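Local coordinates for conserved hypothetical protein (Sulfolobus solfataricus, PDB 2FNA) that binds ADP and is an archaeal AAA+ ATPase that probably hydrolyses ATP, its cellular role being unknown, at residues L3-F16 and F209-F222. Sequence-based numbering, arbitrary orientation.
Sequences LFDTSPKDNRKDFF and FSREEAIEFLRRGF. With ADP (adenosine-5'-diphosphate), chain D.
Phe16 lies flat on the helix that starts at Arg211: the CA of Phe217 sits over its ring centre, 4.0 Å from the centroid and almost on the ring normal, a CH-pi contact. With CG anti to the backbone N (chi1 178°), the ring is carried away from its own loop toward the helix, and its CD2 edge turns to the face of Phe209 in an offset edge-to-face pair, planes at 82°. Phe217 CD1 packs 3.4 Å from Phe16 CB. Further along the helix, Phe4 pushes an edge into the face of Phe222 and another, offset, into that of Phe217. Phe4 CZ comes 3.6 Å from Gly221 CA, where a side chain would collide with the ring. Leu3 puts CD2 3.3 Å from Gly221 N and near Phe217 O, with CG against Phe217 CE1. Arg220, extended from CG to NE, reaches back toward the loop, and a water links its NH2 to Arg12 O.

The two segments together wall the adenine side of the AAA+ nucleotide pocket, the phosphates being held by backbone amides of the probable Walker A loop. Phe16 reads the base edge with its backbone, N giving to ADP N1 (2.9 Å) and O taking from N6, while the Phe15 ring covers one face and Phe217 CE1 approaches C2. Lys9, bent at chi2 and chi4, curls back so that NZ gives to ADP N3 at 2.9 Å and also to ADP O2', Leu3 O and Asp5 O. A methionine in its place would probably leave N3, O2' and both carbonyls without their shared donor and the loop less firmly folded round the ribose. Ser7 O accepts from ADP O2' at 2.6 Å.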
loop_
_atom_site.group_PDB
_atom_site.type_symbol
_atom_site.label_atom_id
_atom_site.label_comp_id
_atom_site.label_asym_id
_atom_site.label_seq_id
_atom_site.Cartn_x
_atom_site.Cartn_y
_atom_site.Cartn_z
ATOM N N LEU A 3 20.845 2.856 4.536
ATOM C CA LEU A 3 19.622 2.834 5.301
ATOM C C LEU A 3 18.628 3.949 4.912
ATOM O O LEU A 3 17.425 3.770 4.981
ATOM C CB LEU A 3 19.948 2.948 6.777
ATOM C CG LEU A 3 18.829 2.585 7.742
ATOM C CD1 LEU A 3 18.635 1.051 7.702
ATOM C CD2 LEU A 3 19.157 3.047 9.167
ATOM N N PHE A 4 19.148 5.094 4.507
ATOM C CA PHE A 4 18.306 6.241 4.184
ATOM C C PHE A 4 18.008 6.444 2.692
ATOM O O PHE A 4 17.525 7.501 2.320
ATOM C CB PHE A 4 18.932 7.507 4.755
ATOM C CG PHE A 4 19.081 7.503 6.253
ATOM C CD1 PHE A 4 18.151 6.903 7.079
ATOM C CD2 PHE A 4 20.161 8.135 6.836
ATOM C CE1 PHE A 4 18.313 6.937 8.442
ATOM C CE2 PHE A 4 20.305 8.167 8.180
ATOM C CZ PHE A 4 19.373 7.570 8.985
ATOM N N ASP A 5 18.273 5.460 1.825
ATOM C CA ASP A 5 17.832 5.580 0.433
ATOM C C ASP A 5 16.302 5.862 0.360
ATOM O O ASP A 5 15.478 5.176 0.991
ATOM C CB ASP A 5 18.145 4.311 -0.379
ATOM C CG ASP A 5 19.624 4.105 -0.613
ATOM O OD1 ASP A 5 20.419 5.073 -0.529
ATOM O OD2 ASP A 5 19.995 2.958 -0.917
ATOM N N THR A 6 15.951 6.908 -0.363
ATOM C CA THR A 6 14.579 7.321 -0.534
ATOM C C THR A 6 14.003 6.637 -1.787
ATOM O O THR A 6 13.870 7.269 -2.876
ATOM C CB THR A 6 14.470 8.873 -0.720
ATOM O OG1 THR A 6 15.194 9.247 -1.892
ATOM C CG2 THR A 6 15.007 9.609 0.525
ATOM N N SER A 7 13.772 5.349 -1.632
ATOM C CA SER A 7 13.014 4.489 -2.541
ATOM C C SER A 7 12.782 3.189 -1.729
ATOM O O SER A 7 13.439 2.969 -0.684
ATOM C CB SER A 7 13.720 4.251 -3.893
ATOM O OG SER A 7 14.983 3.607 -3.754
ATOM N N PRO A 8 11.797 2.367 -2.127
ATOM C CA PRO A 8 11.646 1.117 -1.407
ATOM C C PRO A 8 12.918 0.250 -1.422
ATOM O O PRO A 8 13.565 0.109 -2.448
ATOM C CB PRO A 8 10.474 0.452 -2.151
ATOM C CG PRO A 8 9.659 1.635 -2.610
ATOM C CD PRO A 8 10.748 2.514 -3.158
ATOM N N LYS A 9 13.266 -0.320 -0.270
ATOM C CA LYS A 9 14.486 -1.107 -0.152
ATOM C C LYS A 9 14.226 -2.437 -0.808
ATOM O O LYS A 9 13.087 -2.901 -0.811
ATOM C CB LYS A 9 14.887 -1.319 1.315
ATOM C CG LYS A 9 15.109 -0.019 2.121
ATOM C CD LYS A 9 16.122 0.934 1.475
ATOM C CE LYS A 9 16.683 1.924 2.520
ATOM N NZ LYS A 9 15.690 2.968 3.043
ATOM N N ASP A 10 15.266 -3.039 -1.380
ATOM C CA ASP A 10 15.151 -4.377 -1.950
ATOM C C ASP A 10 16.123 -5.387 -1.319
ATOM O O ASP A 10 16.139 -6.544 -1.717
ATOM C CB ASP A 10 15.286 -4.331 -3.475
ATOM C CG ASP A 10 16.641 -3.783 -3.952
ATOM O OD1 ASP A 10 17.569 -3.608 -3.132
ATOM O OD2 ASP A 10 16.771 -3.532 -5.166
ATOM N N ASN A 11 16.915 -4.943 -0.341
ATOM C CA ASN A 11 17.921 -5.767 0.326
ATOM C C ASN A 11 17.776 -5.534 1.804
ATOM O O ASN A 11 17.652 -4.386 2.237
ATOM C CB ASN A 11 19.337 -5.361 -0.129
ATOM C CG ASN A 11 20.396 -6.375 0.261
ATOM O OD1 ASN A 11 20.554 -6.726 1.433
ATOM N ND2 ASN A 11 21.136 -6.859 -0.732
ATOM N N ARG A 12 17.780 -6.623 2.574
ATOM C CA ARG A 12 17.701 -6.572 4.034
ATOM C C ARG A 12 18.872 -5.809 4.687
ATOM O O ARG A 12 18.736 -5.260 5.784
ATOM C CB ARG A 12 17.709 -7.992 4.570
ATOM C CG ARG A 12 17.552 -8.103 6.058
ATOM C CD ARG A 12 17.841 -9.511 6.489
ATOM N NE ARG A 12 16.828 -10.432 5.967
ATOM C CZ ARG A 12 15.882 -11.003 6.693
ATOM N NH1 ARG A 12 15.788 -10.777 8.001
ATOM N NH2 ARG A 12 15.036 -11.840 6.107
ATOM N N LYS A 13 20.021 -5.797 4.027
ATOM C CA LYS A 13 21.194 -5.093 4.550
ATOM C C LYS A 13 20.955 -3.583 4.616
ATOM O O LYS A 13 21.630 -2.888 5.362
ATOM C CB LYS A 13 22.424 -5.430 3.731
ATOM C CG LYS A 13 22.809 -6.935 3.859
ATOM C CD LYS A 13 24.177 -7.224 3.293
ATOM C CE LYS A 13 24.535 -8.680 3.432
ATOM N NZ LYS A 13 24.631 -9.070 4.861
ATOM N N ASP A 14 19.968 -3.105 3.862
ATOM C CA ASP A 14 19.598 -1.692 3.828
ATOM C C ASP A 14 18.341 -1.381 4.658
ATOM O O ASP A 14 17.821 -0.282 4.584
ATOM C CB ASP A 14 19.324 -1.271 2.385
ATOM C CG ASP A 14 20.521 -1.484 1.447
ATOM O OD1 ASP A 14 21.685 -1.400 1.890
ATOM O OD2 ASP A 14 20.292 -1.710 0.236
ATOM N N PHE A 15 17.868 -2.326 5.466
ATOM C CA PHE A 15 16.558 -2.229 6.034
ATOM C C PHE A 15 16.606 -2.486 7.526
ATOM O O PHE A 15 17.117 -3.496 7.960
ATOM C CB PHE A 15 15.667 -3.245 5.301
ATOM C CG PHE A 15 14.211 -3.048 5.497
ATOM C CD1 PHE A 15 13.527 -2.065 4.773
ATOM C CD2 PHE A 15 13.490 -3.869 6.364
ATOM C CE1 PHE A 15 12.179 -1.896 4.934
ATOM C CE2 PHE A 15 12.148 -3.694 6.530
ATOM C CZ PHE A 15 11.474 -2.694 5.794
ATOM N N PHE A 16 16.070 -1.560 8.315
ATOM C CA PHE A 16 16.037 -1.690 9.794
ATOM C C PHE A 16 14.976 -2.672 10.312
ATOM O O PHE A 16 13.782 -2.443 10.125
ATOM C CB PHE A 16 15.751 -0.332 10.404
ATOM C CG PHE A 16 15.636 -0.343 11.888
ATOM C CD1 PHE A 16 16.722 -0.698 12.675
ATOM C CD2 PHE A 16 14.465 0.060 12.518
ATOM C CE1 PHE A 16 16.623 -0.682 14.047
ATOM C CE2 PHE A 16 14.370 0.089 13.897
ATOM C CZ PHE A 16 15.437 -0.278 14.658
ATOM N N PHE A 209 7.071 3.321 13.529
ATOM C CA PHE A 209 8.003 3.165 14.640
ATOM C C PHE A 209 7.497 3.815 15.928
ATOM O O PHE A 209 6.945 4.930 15.915
ATOM C CB PHE A 209 9.368 3.751 14.283
ATOM C CG PHE A 209 10.071 3.059 13.124
ATOM C CD1 PHE A 209 10.017 1.699 12.958
ATOM C CD2 PHE A 209 10.855 3.787 12.252
ATOM C CE1 PHE A 209 10.684 1.083 11.889
ATOM C CE2 PHE A 209 11.546 3.172 11.199
ATOM C CZ PHE A 209 11.471 1.817 11.037
ATOM N N SER A 210 7.679 3.103 17.050
ATOM C CA SER A 210 7.588 3.715 18.355
ATOM C C SER A 210 8.760 4.697 18.524
ATOM O O SER A 210 9.656 4.791 17.664
ATOM C CB SER A 210 7.693 2.638 19.422
ATOM O OG SER A 210 9.032 2.168 19.448
ATOM N N ARG A 211 8.768 5.415 19.645
ATOM C CA ARG A 211 9.820 6.388 19.942
ATOM C C ARG A 211 11.174 5.734 19.921
ATOM O O ARG A 211 12.137 6.264 19.353
ATOM C CB ARG A 211 9.597 7.025 21.307
ATOM C CG ARG A 211 10.589 8.077 21.652
ATOM C CD ARG A 211 10.324 8.634 23.048
ATOM N NE ARG A 211 11.557 8.996 23.761
ATOM C CZ ARG A 211 12.442 8.119 24.250
ATOM N NH1 ARG A 211 12.263 6.810 24.127
ATOM N NH2 ARG A 211 13.527 8.555 24.877
ATOM N N GLU A 212 11.226 4.571 20.552
ATOM C CA GLU A 212 12.456 3.830 20.759
ATOM C C GLU A 212 12.947 3.194 19.466
ATOM O O GLU A 212 14.139 3.175 19.217
ATOM C CB GLU A 212 12.269 2.788 21.896
ATOM C CG GLU A 212 11.943 3.407 23.304
ATOM C CD GLU A 212 10.465 3.899 23.509
ATOM O OE1 GLU A 212 9.540 3.519 22.740
ATOM O OE2 GLU A 212 10.231 4.686 24.460
ATOM N N GLU A 213 12.036 2.719 18.627
ATOM C CA GLU A 213 12.394 2.202 17.292
ATOM C C GLU A 213 12.866 3.290 16.338
ATOM O O GLU A 213 13.829 3.113 15.602
ATOM C CB GLU A 213 11.193 1.507 16.642
ATOM C CG GLU A 213 10.961 0.104 17.180
ATOM C CD GLU A 213 9.654 -0.503 16.711
ATOM O OE1 GLU A 213 8.712 0.248 16.399
ATOM O OE2 GLU A 213 9.572 -1.747 16.692
ATOM N N ALA A 214 12.177 4.421 16.361
ATOM C CA ALA A 214 12.502 5.531 15.508
ATOM C C ALA A 214 13.912 6.017 15.796
ATOM O O ALA A 214 14.716 6.225 14.879
ATOM C CB ALA A 214 11.487 6.648 15.703
ATOM N N ILE A 215 14.206 6.173 17.078
ATOM C CA ILE A 215 15.515 6.597 17.565
ATOM C C ILE A 215 16.581 5.578 17.162
ATOM O O ILE A 215 17.643 5.948 16.679
ATOM C CB ILE A 215 15.472 6.817 19.119
ATOM C CG1 ILE A 215 14.677 8.098 19.404
ATOM C CG2 ILE A 215 16.883 6.884 19.725
ATOM C CD1 ILE A 215 14.325 8.296 20.819
ATOM N N GLU A 216 16.301 4.294 17.373
ATOM C CA GLU A 216 17.239 3.255 16.984
ATOM C C GLU A 216 17.465 3.205 15.464
ATOM O O GLU A 216 18.554 2.890 15.026
ATOM C CB GLU A 216 16.784 1.902 17.532
ATOM C CG GLU A 216 17.779 0.760 17.314
ATOM C CD GLU A 216 19.219 1.082 17.770
ATOM O OE1 GLU A 216 19.417 1.766 18.811
ATOM O OE2 GLU A 216 20.153 0.635 17.067
ATOM N N PHE A 217 16.442 3.520 14.669
ATOM C CA PHE A 217 16.545 3.550 13.194
ATOM C C PHE A 217 17.526 4.630 12.739
ATOM O O PHE A 217 18.416 4.403 11.910
ATOM C CB PHE A 217 15.142 3.808 12.602
ATOM C CG PHE A 217 15.127 4.089 11.131
ATOM C CD1 PHE A 217 15.432 3.085 10.232
ATOM C CD2 PHE A 217 14.796 5.349 10.641
ATOM C CE1 PHE A 217 15.423 3.306 8.881
ATOM C CE2 PHE A 217 14.775 5.584 9.290
ATOM C CZ PHE A 217 15.101 4.558 8.383
ATOM N N LEU A 218 17.355 5.818 13.294
ATOM C CA LEU A 218 18.210 6.958 12.958
ATOM C C LEU A 218 19.633 6.712 13.421
ATOM O O LEU A 218 20.572 6.938 12.663
ATOM C CB LEU A 218 17.701 8.197 13.659
ATOM C CG LEU A 218 16.389 8.711 13.100
ATOM C CD1 LEU A 218 16.012 9.879 13.902
ATOM C CD2 LEU A 218 16.544 9.094 11.624
ATOM N N ARG A 219 19.753 6.271 14.679
ATOM C CA ARG A 219 21.046 5.909 15.278
ATOM C C ARG A 219 21.792 4.958 14.366
ATOM O O ARG A 219 22.955 5.147 14.068
ATOM C CB ARG A 219 20.867 5.228 16.649
ATOM C CG ARG A 219 22.147 5.201 17.471
ATOM C CD ARG A 219 22.215 4.079 18.546
ATOM N NE ARG A 219 22.285 2.657 18.138
ATOM C CZ ARG A 219 22.801 2.141 17.016
ATOM N NH1 ARG A 219 23.323 2.887 16.063
ATOM N NH2 ARG A 219 22.785 0.826 16.831
ATOM N N ARG A 220 21.109 3.924 13.904
ATOM C CA ARG A 220 21.737 2.970 13.011
ATOM C C ARG A 220 22.192 3.591 11.682
ATOM O O ARG A 220 23.259 3.264 11.188
ATOM C CB ARG A 220 20.826 1.780 12.763
ATOM C CG ARG A 220 21.343 0.931 11.643
ATOM C CD ARG A 220 20.824 -0.467 11.641
ATOM N NE ARG A 220 21.012 -0.988 10.291
ATOM C CZ ARG A 220 20.568 -2.161 9.863
ATOM N NH1 ARG A 220 19.911 -2.967 10.696
ATOM N NH2 ARG A 220 20.786 -2.518 8.594
ATOM N N GLY A 221 21.414 4.499 11.105
ATOM C CA GLY A 221 21.778 5.063 9.805
ATOM C C GLY A 221 22.911 6.061 9.899
ATOM O O GLY A 221 23.735 6.197 8.976
ATOM N N PHE A 222 22.961 6.781 11.016
ATOM C CA PHE A 222 24.083 7.717 11.270
ATOM C C PHE A 222 25.398 7.026 11.621
ATOM O O PHE A 222 26.489 7.417 11.126
ATOM C CB PHE A 222 23.671 8.734 12.344
ATOM C CG PHE A 222 22.572 9.670 11.893
ATOM C CD1 PHE A 222 22.546 10.165 10.592
ATOM C CD2 PHE A 222 21.552 10.048 12.756
ATOM C CE1 PHE A 222 21.543 11.033 10.171
ATOM C CE2 PHE A 222 20.555 10.915 12.349
ATOM C CZ PHE A 222 20.535 11.400 11.051
HETATM P PB ADP D . 4.931 1.523 1.740
HETATM O O1B ADP D . 4.412 0.920 3.005
HETATM O O2B ADP D . 4.311 2.890 1.468
HETATM O O3B ADP D . 5.001 0.631 0.546
HETATM P PA ADP D . 7.842 1.750 1.289
HETATM O O1A ADP D . 8.392 0.363 1.217
HETATM O O2A ADP D . 7.633 2.335 -0.045
HETATM O O3A ADP D . 6.486 1.926 2.172
HETATM O "O5'" ADP D . 8.810 2.564 2.250
HETATM C "C5'" ADP D . 8.717 3.990 2.414
HETATM C "C4'" ADP D . 10.115 4.586 2.563
HETATM O "O4'" ADP D . 10.668 4.310 3.836
HETATM C "C3'" ADP D . 11.124 4.066 1.587
HETATM O "O3'" ADP D . 12.105 5.107 1.396
HETATM C "C2'" ADP D . 11.795 2.924 2.317
HETATM O "O2'" ADP D . 13.120 2.685 1.867
HETATM C "C1'" ADP D . 11.801 3.469 3.718
HETATM N N9 ADP D . 11.672 2.480 4.783
HETATM C C8 ADP D . 10.514 2.072 5.345
HETATM N N7 ADP D . 10.758 1.215 6.336
HETATM C C5 ADP D . 12.100 1.047 6.404
HETATM C C6 ADP D . 13.053 0.279 7.233
HETATM N N6 ADP D . 12.604 -0.540 8.207
HETATM N N1 ADP D . 14.388 0.419 6.995
HETATM C C2 ADP D . 14.862 1.239 6.038
HETATM N N3 ADP D . 14.056 1.973 5.252
HETATM C C4 ADP D . 12.703 1.914 5.399
HETATM O O HOH W 1 19.494 -5.217 8.513
#